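Local atomic coordinates of aldo-keto Reductase, OXIDOREDUCTASE (Salmonella typhimurium, PDB entry 5T79), a protein that binds NADPH and probably acts as an NADP-dependent aldo-keto reductase, converting 3-hydroxybutanal to 1,3-butanediol. Residues E7-T12 with R51-G56; T149-D154 with E183-P188; T12-R17 with G309-R314. All blocks are in the same frame, centred on the assembly; numbering follows the deposited sequence.

Three contacts on the outside of one aldo-keto reductase barrel illustrate how such a fold fastens its helices and its N-terminal segment. Interactions 1 and 3 are neighbours: their centres lie 12 Å apart, they share Thr12, and Tyr15 OH comes within 2.7 Å of Gly56 O, probably a hydrogen bond. The N-terminal segment thus meets the end of helix 42-54 first and the loop after helix 301-308 next. Interaction 2 stands apart, its centre 34 Å from that of interaction 1 and 32 Å from that of interaction 3, and it joins two consecutive helices of the barrel. None of them touches NADPH; the side chains of Leu55, Met150 and Leu311 lie about 12, 14 and 14 Å from it.

Interaction 1 of 3, residues E7-T12 with R51-G56; sequences ENRYHT and RAFDLG
A CH-pi contact of Arg9 over Phe53 joins the N-terminal segment 7-12 to the C-terminal end of helix 42-54, on the outside of the barrel. Arg9 carries most of it. Its CD sits above the centre of the Phe53 ring, 4.0 Å from the centroid and 11° off the ring normal, while NE reaches Phe53 CZ at 3.5 Å. The guanidinium is tilted 53° from the ring plane. A chi1 of 65° tucks CG in between N and C of its own backbone, and from there the extended aliphatic chain runs past the helix end, its CB 3.3 Å from Asp54 O. Tyr10 packs against the same arginine: Arg9 CG lies over the centre of its ring, and its OH comes to 3.6 Å from Phe53 CE1. Beyond the packing, Glu91 OE1 takes both a salt bridge from Arg9 NH2 and a hydrogen bond with Tyr10 OH, fixing the polar ends of both side chains. Arg9 O closes on Gly56 CA at 3.2 Å, an approach that leaves little room for a side chain. Gly56, at positive phi, is the C-prime residue of a Schellman motif ending a barrel helix.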
loop_
_atom_site.group_PDB
_atom_site.type_symbol
_atom_site.label_atom_id
_atom_site.label_comp_id
_atom_site.label_asym_id
_atom_site.label_seq_id
_atom_site.Cartn_x
_atom_site.Cartn_y
_atom_site.Cartn_z
ATOM N N GLU A 7 9.420 -22.051 -6.131
ATOM C CA GLU A 7 8.273 -22.934 -6.372
ATOM C C GLU A 7 7.324 -23.033 -5.142
ATOM O O GLU A 7 6.146 -23.364 -5.308
ATOM C CB GLU A 7 8.744 -24.334 -6.826
ATOM C CG GLU A 7 9.674 -25.048 -5.853
ATOM C CD GLU A 7 10.146 -26.441 -6.233
ATOM O OE1 GLU A 7 9.458 -27.124 -7.028
ATOM O OE2 GLU A 7 11.193 -26.867 -5.693
ATOM N N ASN A 8 7.818 -22.710 -3.931
ATOM C CA ASN A 8 7.011 -22.782 -2.705
ATOM C C ASN A 8 6.483 -21.409 -2.269
ATOM O O ASN A 8 5.994 -21.276 -1.139
ATOM C CB ASN A 8 7.834 -23.409 -1.569
ATOM C CG ASN A 8 8.462 -24.731 -1.927
ATOM O OD1 ASN A 8 7.809 -25.643 -2.448
ATOM N ND2 ASN A 8 9.756 -24.851 -1.675
ATOM N N ARG A 9 6.497 -20.415 -3.178
ATOM C CA ARG A 9 6.081 -19.046 -2.846
ATOM C C ARG A 9 4.635 -18.953 -2.348
ATOM O O ARG A 9 4.347 -18.086 -1.531
ATOM C CB ARG A 9 6.289 -18.068 -4.029
ATOM C CG ARG A 9 5.428 -18.316 -5.288
ATOM C CD ARG A 9 6.025 -17.558 -6.469
ATOM N NE ARG A 9 5.343 -17.804 -7.745
ATOM C CZ ARG A 9 5.541 -18.865 -8.521
ATOM N NH1 ARG A 9 6.377 -19.828 -8.146
ATOM N NH2 ARG A 9 4.896 -18.980 -9.673
ATOM N N TYR A 10 3.734 -19.838 -2.814
ATOM C CA TYR A 10 2.337 -19.740 -2.377
ATOM C C TYR A 10 2.039 -20.596 -1.149
ATOM O O TYR A 10 0.914 -20.566 -0.655
ATOM C CB TYR A 10 1.398 -20.118 -3.538
ATOM C CG TYR A 10 1.541 -19.170 -4.709
ATOM C CD1 TYR A 10 1.309 -17.807 -4.556
ATOM C CD2 TYR A 10 1.960 -19.628 -5.958
ATOM C CE1 TYR A 10 1.482 -16.923 -5.607
ATOM C CE2 TYR A 10 2.129 -18.746 -7.029
ATOM C CZ TYR A 10 1.897 -17.392 -6.841
ATOM O OH TYR A 10 2.027 -16.482 -7.856
ATOM N N HIS A 11 3.034 -21.319 -0.628
ATOM C CA HIS A 11 2.794 -22.237 0.488
ATOM C C HIS A 11 2.662 -21.540 1.846
ATOM O O HIS A 11 1.810 -21.948 2.637
ATOM C CB HIS A 11 3.876 -23.331 0.547
ATOM C CG HIS A 11 3.923 -24.224 -0.669
ATOM N ND1 HIS A 11 4.922 -25.171 -0.828
ATOM C CD2 HIS A 11 3.108 -24.270 -1.752
ATOM C CE1 HIS A 11 4.677 -25.762 -1.987
ATOM N NE2 HIS A 11 3.606 -25.244 -2.585
ATOM N N THR A 12 3.486 -20.537 2.135
ATOM C CA THR A 12 3.464 -19.882 3.449
ATOM C C THR A 12 2.564 -18.629 3.465
ATOM O O THR A 12 1.752 -18.498 4.394
ATOM C CB THR A 12 4.896 -19.535 3.907
ATOM O OG1 THR A 12 5.675 -20.734 3.929
ATOM C CG2 THR A 12 4.940 -18.885 5.304
ATOM N N ARG A 51 12.860 -11.064 -4.100
ATOM C CA ARG A 51 12.681 -11.685 -2.771
ATOM C C ARG A 51 11.197 -11.644 -2.357
ATOM O O ARG A 51 10.668 -12.641 -1.830
ATOM C CB ARG A 51 13.555 -11.011 -1.703
ATOM C CG ARG A 51 13.585 -11.782 -0.343
ATOM C CD ARG A 51 14.203 -13.172 -0.520
ATOM N NE ARG A 51 14.296 -13.918 0.733
ATOM C CZ ARG A 51 13.843 -15.157 0.917
ATOM N NH1 ARG A 51 13.223 -15.801 -0.066
ATOM N NH2 ARG A 51 14.005 -15.760 2.086
ATOM N N ALA A 52 10.520 -10.514 -2.645
ATOM C CA ALA A 52 9.102 -10.351 -2.318
ATOM C C ALA A 52 8.257 -11.439 -3.004
ATOM O O ALA A 52 7.516 -12.146 -2.319
ATOM C CB ALA A 52 8.615 -8.965 -2.724
ATOM N N PHE A 53 8.385 -11.595 -4.342
ATOM C CA PHE A 53 7.595 -12.593 -5.083
ATOM C C PHE A 53 7.947 -14.012 -4.648
ATOM O O PHE A 53 7.041 -14.823 -4.518
ATOM C CB PHE A 53 7.767 -12.427 -6.596
ATOM C CG PHE A 53 6.789 -13.225 -7.439
ATOM C CD1 PHE A 53 5.418 -13.164 -7.195
ATOM C CD2 PHE A 53 7.234 -13.986 -8.517
ATOM C CE1 PHE A 53 4.516 -13.879 -8.004
ATOM C CE2 PHE A 53 6.330 -14.710 -9.311
ATOM C CZ PHE A 53 4.981 -14.634 -9.060
ATOM N N ASP A 54 9.242 -14.298 -4.347
ATOM C CA ASP A 54 9.674 -15.616 -3.830
ATOM C C ASP A 54 9.016 -15.941 -2.477
ATOM O O ASP A 54 8.836 -17.119 -2.157
ATOM C CB ASP A 54 11.211 -15.697 -3.684
ATOM C CG ASP A 54 11.967 -15.849 -5.008
ATOM O OD1 ASP A 54 11.306 -16.064 -6.059
ATOM O OD2 ASP A 54 13.204 -15.730 -4.999
ATOM N N LEU A 55 8.660 -14.914 -1.690
ATOM C CA LEU A 55 7.988 -15.113 -0.391
ATOM C C LEU A 55 6.449 -15.034 -0.517
ATOM O O LEU A 55 5.742 -15.059 0.494
ATOM C CB LEU A 55 8.509 -14.083 0.634
ATOM C CG LEU A 55 9.960 -14.307 1.086
ATOM C CD1 LEU A 55 10.492 -13.092 1.883
ATOM C CD2 LEU A 55 10.090 -15.586 1.893
ATOM N N GLY A 56 5.951 -14.965 -1.751
ATOM C CA GLY A 56 4.514 -14.942 -2.030
ATOM C C GLY A 56 3.845 -13.586 -2.075
ATOM O O GLY A 56 2.614 -13.505 -2.153
#

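Interaction 2 of 3, residues T149-D154 with E183-P188; sequences TMKALD and EDLGTP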
loop_
_atom_site.group_PDB
_atom_site.type_symbol
_atom_site.label_atom_id
_atom_site.label_comp_id
_atom_site.label_asym_id
_atom_site.label_seq_id
_atom_site.Cartn_x
_atom_site.Cartn_y
_atom_site.Cartn_z
ATOM N N THR A 149 -14.300 12.870 -11.193
ATOM C CA THR A 149 -13.161 12.009 -10.860
ATOM C C THR A 149 -13.560 10.532 -10.922
ATOM O O THR A 149 -12.817 9.711 -11.455
ATOM C CB THR A 149 -12.606 12.343 -9.465
ATOM O OG1 THR A 149 -12.343 13.755 -9.391
ATOM C CG2 THR A 149 -11.302 11.587 -9.195
ATOM N N MET A 150 -14.730 10.206 -10.370
ATOM C CA MET A 150 -15.206 8.827 -10.328
ATOM C C MET A 150 -15.576 8.324 -11.712
ATOM O O MET A 150 -15.329 7.144 -12.017
ATOM C CB MET A 150 -16.385 8.681 -9.358
ATOM C CG MET A 150 -16.010 8.943 -7.899
ATOM S SD MET A 150 -14.712 7.909 -7.144
ATOM C CE MET A 150 -13.335 9.021 -7.201
ATOM N N LYS A 151 -16.172 9.197 -12.542
ATOM C CA LYS A 151 -16.502 8.861 -13.928
ATOM C C LYS A 151 -15.196 8.590 -14.745
ATOM O O LYS A 151 -15.218 7.729 -15.635
ATOM C CB LYS A 151 -17.325 9.974 -14.573
ATOM C CG LYS A 151 -17.898 9.576 -15.934
ATOM C CD LYS A 151 -19.097 10.410 -16.314
ATOM C CE LYS A 151 -20.386 9.928 -15.695
ATOM N NZ LYS A 151 -21.427 10.982 -15.778
ATOM N N ALA A 152 -14.080 9.314 -14.439
ATOM C CA ALA A 152 -12.775 9.063 -15.093
ATOM C C ALA A 152 -12.270 7.658 -14.705
ATOM O O ALA A 152 -11.797 6.930 -15.571
ATOM C CB ALA A 152 -11.750 10.122 -14.712
ATOM N N LEU A 153 -12.442 7.248 -13.425
ATOM C CA LEU A 153 -12.071 5.890 -12.978
ATOM C C LEU A 153 -12.926 4.834 -13.702
ATOM O O LEU A 153 -12.385 3.858 -14.223
ATOM C CB LEU A 153 -12.230 5.743 -11.444
ATOM C CG LEU A 153 -11.290 6.624 -10.584
ATOM C CD1 LEU A 153 -11.551 6.364 -9.099
ATOM C CD2 LEU A 153 -9.780 6.332 -10.901
ATOM N N ASP A 154 -14.257 5.021 -13.713
ATOM C CA ASP A 154 -15.207 4.137 -14.410
ATOM C C ASP A 154 -14.821 4.025 -15.913
ATOM O O ASP A 154 -14.770 2.928 -16.462
ATOM C CB ASP A 154 -16.634 4.725 -14.268
ATOM C CG ASP A 154 -17.680 3.973 -15.066
ATOM O OD1 ASP A 154 -17.979 2.820 -14.710
ATOM O OD2 ASP A 154 -18.213 4.551 -16.041
ATOM N N GLU A 183 -20.474 2.595 -7.286
ATOM C CA GLU A 183 -21.457 1.499 -7.299
ATOM C C GLU A 183 -22.585 1.803 -8.319
ATOM O O GLU A 183 -22.947 0.931 -9.117
ATOM C CB GLU A 183 -22.028 1.287 -5.884
ATOM C CG GLU A 183 -23.155 0.257 -5.790
ATOM C CD GLU A 183 -22.847 -1.171 -6.207
ATOM O OE1 GLU A 183 -21.681 -1.602 -6.062
ATOM O OE2 GLU A 183 -23.789 -1.877 -6.632
ATOM N N ASP A 184 -23.115 3.048 -8.305
ATOM C CA ASP A 184 -24.181 3.483 -9.228
ATOM C C ASP A 184 -23.679 3.475 -10.676
ATOM O O ASP A 184 -24.442 3.184 -11.597
ATOM C CB ASP A 184 -24.685 4.888 -8.848
ATOM C CG ASP A 184 -25.677 5.480 -9.833
ATOM O OD1 ASP A 184 -26.840 5.038 -9.838
ATOM O OD2 ASP A 184 -25.263 6.336 -10.656
ATOM N N LEU A 185 -22.401 3.809 -10.877
ATOM C CA LEU A 185 -21.796 3.814 -12.212
ATOM C C LEU A 185 -21.573 2.383 -12.745
ATOM O O LEU A 185 -21.493 2.195 -13.954
ATOM C CB LEU A 185 -20.472 4.594 -12.220
ATOM C CG LEU A 185 -20.582 6.133 -12.177
ATOM C CD1 LEU A 185 -19.186 6.775 -12.026
ATOM C CD2 LEU A 185 -21.292 6.685 -13.430
ATOM N N GLY A 186 -21.498 1.403 -11.857
ATOM C CA GLY A 186 -21.308 0.010 -12.256
ATOM C C GLY A 186 -19.875 -0.483 -12.196
ATOM O O GLY A 186 -19.571 -1.570 -12.689
ATOM N N THR A 187 -18.975 0.303 -11.595
ATOM C CA THR A 187 -17.571 -0.068 -11.409
ATOM C C THR A 187 -17.335 0.031 -9.902
ATOM O O THR A 187 -16.921 1.091 -9.440
ATOM C CB THR A 187 -16.638 0.838 -12.240
ATOM O OG1 THR A 187 -16.944 0.658 -13.611
ATOM C CG2 THR A 187 -15.156 0.535 -11.987
ATOM N N PRO A 188 -17.695 -0.997 -9.107
ATOM C CA PRO A 188 -17.573 -0.855 -7.640
ATOM C C PRO A 188 -16.146 -0.641 -7.162
ATOM O O PRO A 188 -15.209 -1.253 -7.689
ATOM C CB PRO A 188 -18.143 -2.170 -7.080
ATOM C CG PRO A 188 -18.243 -3.085 -8.209
ATOM C CD PRO A 188 -18.279 -2.298 -9.488
HETATM O O HOH W 1 -20.877 4.038 -16.318
#
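Thr187 and Asp154 meet where helix 146-158 of the TIM barrel lies against the C-terminal end of the next helix, 172-185, which finishes in a Schellman motif. Gly186, with its positive phi of 97°, is the first residue to leave helical geometry, and the chain turns there to bring Thr187 back toward the neighbouring helix.

The polar part centres on the Asp154 carboxylate, which is buried. Its CG points directly away from the residue's own N (chi1 174°), a setting that carries the carboxylate across to Thr187. Thr187 OG1 donates to Asp154 OD1 over 2.6 Å, meeting the oxygen on its anti side and 19° out of the carboxylate plane. The same OD1 accepts a salt bridge from Arg158 NE, one turn further along the helix, and Arg158 NH2 also binds Leu185 O. The negative charge is therefore partnered by an arginine as well as a hydroxyl, which probably helps to keep it ionised.

The apolar part belongs to Leu185, which projects toward helix 146-158. Its CD1 lies 3.9 Å from Lys151 CA and 4.3 Å from Met150 CB, and CD2 touches the aliphatic CE of Lys151, whose chain crosses it at about a right angle. Its CB rests 3.9 Å from Asp154 OD1, so the leucine lies against the carboxylate too. Met150, meanwhile, extends away along helix 172-185 to Ala178, Ile181 and Leu182.

One water completes the link between the helices, donating to Asp154 OD2 at 2.7 Å and to Leu185 O at 3.1 Å.

Interaction 3 of 3, residues T12-R17 with G309-R314; sequences TMEYRR and GMLANR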
loop_
_atom_site.group_PDB
_atom_site.type_symbol
_atom_site.label_atom_id
_atom_site.label_comp_id
_atom_site.label_asym_id
_atom_site.label_seq_id
_atom_site.Cartn_x
_atom_site.Cartn_y
_atom_site.Cartn_z
ATOM N N THR A 12 3.486 -20.537 2.135
ATOM C CA THR A 12 3.464 -19.882 3.449
ATOM C C THR A 12 2.564 -18.629 3.465
ATOM O O THR A 12 1.752 -18.498 4.394
ATOM C CB THR A 12 4.896 -19.535 3.907
ATOM O OG1 THR A 12 5.675 -20.734 3.929
ATOM C CG2 THR A 12 4.940 -18.885 5.304
ATOM N N MET A 13 2.721 -17.711 2.474
ATOM C CA MET A 13 1.950 -16.464 2.444
ATOM C C MET A 13 0.449 -16.723 2.638
ATOM O O MET A 13 -0.084 -17.707 2.131
ATOM C CB MET A 13 2.202 -15.695 1.148
ATOM C CG MET A 13 1.552 -14.272 1.081
ATOM S SD MET A 13 1.806 -13.142 2.492
ATOM C CE MET A 13 3.631 -12.972 2.442
ATOM N N GLU A 14 -0.202 -15.856 3.416
ATOM C CA GLU A 14 -1.643 -15.864 3.618
ATOM C C GLU A 14 -2.243 -14.871 2.652
ATOM O O GLU A 14 -1.727 -13.755 2.522
ATOM C CB GLU A 14 -2.013 -15.494 5.057
ATOM C CG GLU A 14 -1.552 -16.531 6.055
ATOM C CD GLU A 14 -1.876 -16.238 7.503
ATOM O OE1 GLU A 14 -2.632 -15.277 7.786
ATOM O OE2 GLU A 14 -1.376 -16.999 8.361
ATOM N N TYR A 15 -3.289 -15.268 1.950
ATOM C CA TYR A 15 -3.981 -14.390 0.996
ATOM C C TYR A 15 -5.308 -14.043 1.612
ATOM O O TYR A 15 -5.972 -14.909 2.180
ATOM C CB TYR A 15 -4.095 -15.047 -0.401
ATOM C CG TYR A 15 -2.709 -15.261 -0.970
ATOM C CD1 TYR A 15 -2.008 -14.212 -1.570
ATOM C CD2 TYR A 15 -2.050 -16.475 -0.805
ATOM C CE1 TYR A 15 -0.686 -14.376 -1.998
ATOM C CE2 TYR A 15 -0.730 -16.645 -1.223
ATOM C CZ TYR A 15 -0.058 -15.601 -1.827
ATOM O OH TYR A 15 1.255 -15.796 -2.198
ATOM N N ARG A 16 -5.671 -12.769 1.565
ATOM C CA ARG A 16 -6.848 -12.262 2.269
ATOM C C ARG A 16 -7.809 -11.627 1.294
ATOM O O ARG A 16 -7.399 -10.805 0.475
ATOM C CB ARG A 16 -6.383 -11.257 3.349
ATOM C CG ARG A 16 -5.493 -11.942 4.429
ATOM C CD ARG A 16 -4.844 -10.992 5.416
ATOM N NE ARG A 16 -5.827 -10.096 6.046
ATOM C CZ ARG A 16 -6.532 -10.382 7.129
ATOM N NH1 ARG A 16 -6.416 -11.569 7.712
ATOM N NH2 ARG A 16 -7.395 -9.500 7.615
ATOM N N ARG A 17 -9.098 -12.010 1.374
ATOM C CA ARG A 17 -10.083 -11.465 0.441
ATOM C C ARG A 17 -10.251 -9.964 0.658
ATOM O O ARG A 17 -10.424 -9.512 1.783
ATOM C CB ARG A 17 -11.435 -12.166 0.559
ATOM C CG ARG A 17 -12.310 -11.823 -0.662
ATOM C CD ARG A 17 -13.357 -12.842 -0.915
ATOM N NE ARG A 17 -12.799 -14.160 -1.207
ATOM C CZ ARG A 17 -12.671 -14.674 -2.425
ATOM N NH1 ARG A 17 -13.024 -13.965 -3.494
ATOM N NH2 ARG A 17 -12.204 -15.906 -2.584
ATOM N N GLY A 309 7.774 -12.837 8.344
ATOM C CA GLY A 309 7.943 -13.508 9.643
ATOM C C GLY A 309 6.922 -13.124 10.709
ATOM O O GLY A 309 6.764 -13.831 11.706
ATOM N N MET A 310 6.205 -12.004 10.504
ATOM C CA MET A 310 5.147 -11.509 11.396
ATOM C C MET A 310 3.938 -12.485 11.408
ATOM O O MET A 310 3.244 -12.578 12.423
ATOM C CB MET A 310 4.745 -10.095 10.924
ATOM C CG MET A 310 3.398 -9.581 11.367
ATOM S SD MET A 310 1.900 -10.197 10.553
ATOM C CE MET A 310 1.562 -8.997 9.356
ATOM N N LEU A 311 3.664 -13.164 10.279
ATOM C CA LEU A 311 2.515 -14.062 10.142
ATOM C C LEU A 311 2.521 -15.212 11.162
ATOM O O LEU A 311 1.452 -15.688 11.519
ATOM C CB LEU A 311 2.421 -14.624 8.727
ATOM C CG LEU A 311 2.220 -13.594 7.597
ATOM C CD1 LEU A 311 2.253 -14.276 6.235
ATOM C CD2 LEU A 311 0.918 -12.795 7.783
ATOM N N ALA A 312 3.701 -15.623 11.650
ATOM C CA ALA A 312 3.858 -16.703 12.629
ATOM C C ALA A 312 3.479 -16.278 14.059
ATOM O O ALA A 312 3.371 -17.136 14.946
ATOM C CB ALA A 312 5.303 -17.182 12.618
ATOM N N ASN A 313 3.314 -14.965 14.306
ATOM C CA ASN A 313 3.068 -14.475 15.658
ATOM C C ASN A 313 2.278 -13.165 15.602
ATOM O O ASN A 313 2.819 -12.114 15.926
ATOM C CB ASN A 313 4.455 -14.285 16.324
ATOM C CG ASN A 313 4.488 -13.951 17.788
ATOM O OD1 ASN A 313 3.468 -13.882 18.475
ATOM N ND2 ASN A 313 5.689 -13.747 18.293
ATOM N N ARG A 314 0.999 -13.221 15.179
ATOM C CA ARG A 314 0.209 -11.992 15.024
ATOM C C ARG A 314 -1.106 -11.970 15.835
ATOM O O ARG A 314 -2.006 -11.177 15.540
ATOM C CB ARG A 314 -0.061 -11.708 13.539
ATOM C CG ARG A 314 -0.903 -12.728 12.784
ATOM C CD ARG A 314 -1.127 -12.197 11.384
ATOM N NE ARG A 314 -2.062 -13.046 10.652
ATOM C CZ ARG A 314 -3.365 -12.818 10.574
ATOM N NH1 ARG A 314 -3.896 -11.747 11.153
ATOM N NH2 ARG A 314 -4.151 -13.658 9.915
HETATM O O HOH W 2 -1.067 -15.703 10.651
HETATM O O HOH W 3 -6.770 -11.392 11.038
#
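Glu14 and Arg314 form the salt bridge of this surface contact. Arg314 NH2 gives a hydrogen bond to Glu14 OE1 over 3.1 Å with an angle of 147° at the hydrogen. The oxygen uses its syn lone pair, and it lies 22° out of the guanidinium plane. Arg314 spans the distance on a chain that runs straight from CG out to NE, after a first torsion of 64°.

A water reinforces the pair. It donates to Glu14 OE2 at 2.6 Å and to Leu311 O at 2.7 Å, and accepts from Arg314 NE, so that carboxylate, guanidinium and backbone share one solvent molecule. A second water accepts from Arg314 NH1 and, weakly, from Arg16 NH1.

The two arginines lie close, Arg16 NH1 3.8 Å from Arg314 NH2. Their like charges are probably offset by Glu14 and, for Arg16, by Asp289, which forms a salt bridge with its NH2; Val291 O also accepts from that nitrogen.

Beside the salt bridge, Leu311 CD1 meets Met13 SD at 3.9 Å and Glu14 N at 4.1 Å. Strand 15-17 pairs antiparallel with strand 24-31 as a beta hairpin, Glu14 and Arg16 bonding to its backbone, while the loop that follows helix 301-308 lies against segment 12-17, with Met310 and Arg314 packing on helix 277-285 and Leu311 on Ala27 of strand 24-31.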